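Local atomic coordinates of tungsten formylmethanofuran dehydrogenase subunit E (Syntrophus aciditrophicus, PDB entry 3D00), a protein that is of uncertain function but resembles subunit E of tungsten formylmethanofuran dehydrogenase, from a family implicated in methanogenesis, and binds zinc through a treble-clef finger. Residues P28-G33 / P61-L66. Numbering follows the deposited sequence. Where two conformers were deposited one is given.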
ATOM      1  N   PRO A  28       3.277 -17.056   3.910  1.00 43.01           N
ATOM      2  CA  PRO A  28       4.732 -17.240   3.839  1.00 41.84           C
ATOM      3  C   PRO A  28       5.505 -15.992   3.440  1.00 40.74           C
ATOM      4  O   PRO A  28       6.507 -15.700   4.051  1.00 41.29           O
ATOM      5  CB  PRO A  28       4.895 -18.329   2.772  1.00 41.74           C
ATOM      6  CG  PRO A  28       3.653 -19.117   2.855  1.00 41.70           C
ATOM      7  CD  PRO A  28       2.558 -18.168   3.261  1.00 42.43           C
ATOM      8  N   GLY A  29       5.028 -15.278   2.421  1.00 39.42           N
ATOM      9  CA  GLY A  29       5.662 -14.078   1.914  1.00 39.39           C
ATOM     10  C   GLY A  29       5.846 -12.972   2.929  1.00 39.18           C
ATOM     11  O   GLY A  29       6.879 -12.303   2.954  1.00 41.00           O
ATOM     12  N   VAL A  30       4.845 -12.771   3.783  1.00 39.86           N
ATOM     13  CA  VAL A  30       4.902 -11.717   4.805  0.50 38.78           C
ATOM     14  C   VAL A  30       5.762 -12.163   5.980  1.00 38.40           C
ATOM     15  O   VAL A  30       6.426 -11.370   6.588  1.00 41.03           O
ATOM     16  CB  VAL A  30       3.504 -11.318   5.288  0.50 38.13           C
ATOM     17  CG1 VAL A  30       3.591 -10.096   6.175  0.50 37.70           C
ATOM     18  CG2 VAL A  30       2.641 -11.034   4.104  0.50 38.20           C
ATOM     19  N   LEU A  31       5.748 -13.453   6.280  1.00 38.68           N
ATOM     20  CA  LEU A  31       6.664 -14.047   7.278  1.00 37.33           C
ATOM     21  C   LEU A  31       8.136 -13.899   6.817  1.00 37.95           C
ATOM     22  O   LEU A  31       8.994 -13.333   7.533  1.00 37.96           O
ATOM     23  CB  LEU A  31       6.280 -15.538   7.519  1.00 35.89           C
ATOM     24  CG  LEU A  31       4.940 -15.833   8.196  1.00 33.78           C
ATOM     25  CD1 LEU A  31       4.603 -17.311   8.188  1.00 33.12           C
ATOM     26  CD2 LEU A  31       4.983 -15.318   9.597  1.00 32.86           C
ATOM     27  N   ILE A  32       8.421 -14.369   5.601  1.00 37.31           N
ATOM     28  CA  ILE A  32       9.758 -14.234   5.061  1.00 36.47           C
ATOM     29  C   ILE A  32      10.100 -12.737   5.018  1.00 35.12           C
ATOM     30  O   ILE A  32      11.170 -12.348   5.434  1.00 34.90           O
ATOM     31  CB  ILE A  32       9.923 -14.934   3.697  1.00 37.75           C
ATOM     32  CG1 ILE A  32       9.729 -16.452   3.856  1.00 37.21           C
ATOM     33  CG2 ILE A  32      11.320 -14.667   3.134  1.00 37.73           C
ATOM     34  CD1 ILE A  32       9.698 -17.188   2.522  1.00 36.50           C
ATOM     35  N   GLY A  33       9.157 -11.927   4.550  1.00 34.20           N
ATOM     36  CA  GLY A  33       9.239 -10.489   4.500  1.00 34.85           C
ATOM     37  C   GLY A  33       9.695  -9.861   5.783  1.00 35.88           C
ATOM     38  O   GLY A  33      10.453  -8.912   5.734  1.00 37.68           O
ATOM     39  N   PRO A  61       4.896  -5.797   0.595  1.00 40.85           N
ATOM     40  CA  PRO A  61       4.522  -4.493   1.163  1.00 39.92           C
ATOM     41  C   PRO A  61       3.979  -4.482   2.597  1.00 40.14           C
ATOM     42  O   PRO A  61       4.245  -3.533   3.318  1.00 39.27           O
ATOM     43  CB  PRO A  61       3.458  -4.007   0.196  1.00 39.94           C
ATOM     44  CG  PRO A  61       3.829  -4.607  -1.111  1.00 38.66           C
ATOM     45  CD  PRO A  61       4.281  -5.983  -0.750  1.00 39.61           C
ATOM     46  N   ASP A  62       3.202  -5.493   2.987  1.00 39.99           N
ATOM     47  CA  ASP A  62       2.628  -5.538   4.336  1.00 39.77           C
ATOM     48  C   ASP A  62       3.640  -5.776   5.420  1.00 39.43           C
ATOM     49  O   ASP A  62       3.437  -5.331   6.533  1.00 39.04           O
ATOM     50  CB  ASP A  62       1.498  -6.548   4.413  1.00 40.90           C
ATOM     51  CG  ASP A  62       0.257  -6.076   3.658  1.00 41.59           C
ATOM     52  OD1 ASP A  62       0.209  -4.917   3.183  1.00 41.32           O
ATOM     53  OD2 ASP A  62      -0.698  -6.865   3.563  1.00 44.42           O
ATOM     54  N   ALA A  63       4.748  -6.464   5.103  1.00 40.28           N
ATOM     55  CA  ALA A  63       5.868  -6.633   6.053  1.00 39.50           C
ATOM     56  C   ALA A  63       6.477  -5.274   6.374  1.00 38.89           C
ATOM     57  O   ALA A  63       6.675  -4.918   7.540  1.00 39.00           O
ATOM     58  CB  ALA A  63       6.934  -7.554   5.446  1.00 37.75           C
ATOM     59  N   VAL A  64       6.744  -4.507   5.325  1.00 39.04           N
ATOM     60  CA  VAL A  64       7.232  -3.135   5.456  1.00 37.52           C
ATOM     61  C   VAL A  64       6.215  -2.274   6.234  1.00 37.66           C
ATOM     62  O   VAL A  64       6.539  -1.719   7.267  1.00 37.92           O
ATOM     63  CB  VAL A  64       7.606  -2.512   4.058  1.00 38.73           C
ATOM     64  CG1 VAL A  64       8.010  -1.013   4.194  1.00 36.23           C
ATOM     65  CG2 VAL A  64       8.733  -3.284   3.408  1.00 37.17           C
ATOM     66  N   GLN A  65       4.966  -2.216   5.801  1.00 37.38           N
ATOM     67  CA  GLN A  65       3.962  -1.406   6.493  1.00 38.06           C
ATOM     68  C   GLN A  65       3.779  -1.751   7.934  1.00 40.10           C
ATOM     69  O   GLN A  65       3.631  -0.838   8.781  1.00 39.76           O
ATOM     70  CB  GLN A  65       2.654  -1.477   5.768  1.00 39.50           C
ATOM     71  CG  GLN A  65       2.768  -0.851   4.435  1.00 39.13           C
ATOM     72  CD  GLN A  65       1.457  -0.688   3.769  1.00 40.75           C
ATOM     73  OE1 GLN A  65       1.046   0.430   3.482  1.00 40.94           O
ATOM     74  NE2 GLN A  65       0.785  -1.803   3.489  1.00 38.48           N
ATOM     75  N   LEU A  66       3.837  -3.041   8.253  1.00 40.49           N
ATOM     76  CA  LEU A  66       3.688  -3.488   9.643  1.00 40.78           C
ATOM     77  C   LEU A  66       4.875  -3.201  10.542  1.00 40.06           C
ATOM     78  O   LEU A  66       4.722  -3.123  11.752  1.00 40.27           O
ATOM     79  CB  LEU A  66       3.468  -5.004   9.709  1.00 43.85           C
ATOM     80  CG  LEU A  66       2.055  -5.597   9.701  1.00 46.10           C
ATOM     81  CD1 LEU A  66       2.110  -7.109   9.318  1.00 47.33           C
ATOM     82  CD2 LEU A  66       1.420  -5.384  11.056  1.00 46.92           C
TER
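The flat carbonyl group of G33 and the D62-A63 peptide each carry a methyl on one face. CB of A63 stands almost squarely above the first, 3.6 Å from G33 C and 3.8 Å from G33 O. In return, V30 CG1 lies over the D62-A63 peptide plane, nearly straight above A63 N at 4.0 Å. CG1 reaches this face because it is anti to the backbone N (chi1 -171°). V30 was modelled in two conformers, so this placement describes one of them. The two methyl groups also meet each other, V30 CG1 lying 4.3 Å from A63 CB. With no side chain on G33 and a single methyl on A63, the backbones come close: the axes of 28-33 and 61-66 approach to 8.3 Å and cross at -47°, and the CA atoms of V30 and A63 are 5.3 Å apart. The third flat group, the carboxylate of D62, turns its polar end to other partners. Its OD1 accepts a hydrogen bond from G73 N of the second subunit, and a weak, bent one from Q65 NE2 one turn on (3.2 Å, 126° at the hydrogen); OD2 bonds to H23 ND1 and to T71 OG1 of the second subunit. Around the contact, L31 packs on helix 12-23 and P28 on helix 129-138, while P61 and V64 touch strand 77-79, which places this helix pair in the interior of the alpha+beta core. No hydrogen bond joins the two segments. Their cohesion is therefore van der Waals contact between methyls and peptide faces, all of it buried, whereas the polar ends of D62 and Q65 bond both within the chain (H23, F72 N) and across the subunit interface, where Q65 OE1 meets Q65 NE2 of the second subunit.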